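Local coordinates for putative diflavin flavoprotein A 5 (Nostoc sp. PCC 7120, PDB 4FEK) that probably passes electrons from NADH to oxygen, reducing it to water, and is represented here by its N-terminal metallo-beta-lactamase-like domain, at residues L21-W26 and E61-I66. Sequence-based numbering, arbitrary orientation.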
# COMPACT_ATOMS: atom_id res chain seq x y z
N LEU A 21 -0.44 10.30 -3.17
CA LEU A 21 -1.70 10.93 -2.83
C LEU A 21 -2.11 10.37 -1.48
O LEU A 21 -2.38 9.18 -1.38
CB LEU A 21 -2.78 10.58 -3.87
CG LEU A 21 -2.70 11.30 -5.22
CD1 LEU A 21 -1.57 10.73 -6.07
CD2 LEU A 21 -4.05 11.22 -5.96
N ARG A 22 -2.11 11.20 -0.43
CA ARG A 22 -2.54 10.75 0.90
C ARG A 22 -3.96 11.23 1.15
O ARG A 22 -4.20 12.43 1.28
CB ARG A 22 -1.63 11.31 1.99
CG ARG A 22 -0.14 11.15 1.75
CD ARG A 22 0.60 11.93 2.85
NE ARG A 22 0.68 11.16 4.07
CZ ARG A 22 0.52 11.62 5.31
NH1 ARG A 22 0.24 12.88 5.59
NH2 ARG A 22 0.63 10.76 6.30
N ALA A 23 -4.90 10.30 1.15
CA ALA A 23 -6.28 10.63 1.47
C ALA A 23 -6.33 10.67 2.98
O ALA A 23 -5.99 9.68 3.64
CB ALA A 23 -7.19 9.55 0.96
N ARG A 24 -6.75 11.80 3.53
CA ARG A 24 -6.63 12.02 4.97
C ARG A 24 -7.98 12.09 5.65
O ARG A 24 -8.95 12.64 5.10
CB ARG A 24 -5.84 13.31 5.25
CG ARG A 24 -4.45 13.32 4.65
CD ARG A 24 -3.61 14.43 5.22
NE ARG A 24 -4.18 15.74 4.93
CZ ARG A 24 -3.76 16.88 5.48
NH1 ARG A 24 -2.76 16.87 6.36
NH2 ARG A 24 -4.35 18.02 5.17
N SER A 25 -8.04 11.50 6.85
CA SER A 25 -9.21 11.65 7.71
C SER A 25 -8.81 11.92 9.16
O SER A 25 -8.02 11.19 9.76
CB SER A 25 -10.11 10.42 7.64
OG SER A 25 -11.29 10.62 8.43
N TRP A 26 -9.34 13.00 9.73
CA TRP A 26 -8.99 13.35 11.11
C TRP A 26 -9.73 12.51 12.17
O TRP A 26 -9.41 12.57 13.36
CB TRP A 26 -9.17 14.85 11.34
CG TRP A 26 -8.29 15.64 10.40
CD1 TRP A 26 -8.61 16.08 9.14
CD2 TRP A 26 -6.94 16.04 10.63
NE1 TRP A 26 -7.54 16.73 8.58
CE2 TRP A 26 -6.50 16.72 9.48
CE3 TRP A 26 -6.05 15.87 11.70
CZ2 TRP A 26 -5.22 17.26 9.37
CZ3 TRP A 26 -4.78 16.41 11.59
CH2 TRP A 26 -4.37 17.10 10.44
N GLU A 61 -13.85 2.79 -0.43
CA GLU A 61 -14.98 3.60 -0.92
C GLU A 61 -15.12 4.94 -0.19
O GLU A 61 -15.49 5.96 -0.79
CB GLU A 61 -16.31 2.82 -0.85
CG GLU A 61 -17.52 3.66 -1.33
CD GLU A 61 -18.78 2.86 -1.60
OE1 GLU A 61 -18.93 1.77 -1.00
OE2 GLU A 61 -19.61 3.32 -2.40
N SER A 62 -14.77 4.94 1.09
CA SER A 62 -14.95 6.11 1.93
C SER A 62 -14.17 7.33 1.41
O SER A 62 -14.59 8.48 1.59
CB SER A 62 -14.53 5.78 3.37
OG SER A 62 -14.62 6.93 4.19
N PHE A 63 -13.05 7.06 0.75
CA PHE A 63 -12.18 8.09 0.19
C PHE A 63 -12.31 8.19 -1.34
O PHE A 63 -11.63 9.00 -1.98
CB PHE A 63 -10.73 7.75 0.48
CG PHE A 63 -10.29 8.07 1.88
CD1 PHE A 63 -10.50 9.33 2.43
CD2 PHE A 63 -9.60 7.12 2.63
CE1 PHE A 63 -10.05 9.63 3.71
CE2 PHE A 63 -9.16 7.41 3.92
CZ PHE A 63 -9.39 8.68 4.45
N MSE A 64 -13.18 7.37 -1.93
CA MSE A 64 -13.22 7.20 -3.38
C MSE A 64 -13.38 8.50 -4.15
O MSE A 64 -12.62 8.77 -5.08
CB MSE A 64 -14.36 6.27 -3.78
CG MSE A 64 -14.60 6.20 -5.27
SE MSE A 64 -16.12 5.03 -5.70
CE MSE A 64 -17.54 5.99 -4.75
N LYS A 65 -14.38 9.29 -3.76
CA LYS A 65 -14.69 10.51 -4.49
C LYS A 65 -13.55 11.52 -4.47
O LYS A 65 -13.14 12.00 -5.53
CB LYS A 65 -15.97 11.17 -3.98
CG LYS A 65 -16.34 12.43 -4.77
CD LYS A 65 -17.56 13.15 -4.18
CE LYS A 65 -18.00 14.33 -5.05
NZ LYS A 65 -18.64 13.91 -6.33
N ILE A 66 -13.02 11.83 -3.29
CA ILE A 66 -11.93 12.81 -3.25
C ILE A 66 -10.64 12.27 -3.86
O ILE A 66 -9.85 13.02 -4.43
CB ILE A 66 -11.67 13.38 -1.82
CG1 ILE A 66 -11.31 12.26 -0.85
CG2 ILE A 66 -12.87 14.15 -1.32
CD1 ILE A 66 -10.94 12.77 0.53
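A23, in the strand 21-25, lies nearest to F63 on the helical segment 61-66, with 6.5 Å between their CA atoms. The axes of the two segments approach to 9.2 Å, and their N-to-C directions diverge by 119°, so the segment 61-66 passes the strand at a slant, running partly against it. Within 61-66, M64 N bonds to E61 O, three residues back. F63 carries the contact. Its CB points toward the strand, and with CG anti to its own carbonyl carbon and beside the backbone N (chi1 -78°) the ring extends on to lie against it. The A23 methyl sits over one ring face, CB 3.6 Å from the ring centroid and 16° off the normal, a CH-pi contact leaning toward the CG and CD1 side. The short alanine side chain suits the place: the ring comes close enough for F63 CZ to lie 3.6 Å from A23 O. At the ring edge, near its plane, F63 CZ meets S25 CB at 3.7 Å and F63 CE1 lies 3.5 Å from R24 O, a carbonyl oxygen that probably gains a little from the weakly positive C-H rim. S25 thus offers the ring its methylene; its OG bonds to S27 O. A23 and S25 direct their CB atoms toward the helix, whereas R24, between them, points away in the usual strand alternation and forms salt bridges with D8 and D183. L29 also touches F63, and I66 reaches V9 on the neighbouring strand 8-15, extending the helix-on-sheet packing of this alpha/beta domain. Joining helix 61-74 to strand 18-25 therefore rests on a methyl over a ring face and on edge contacts to a methylene and a backbone carbonyl, while the charge of R24 is probably balanced by its two aspartates.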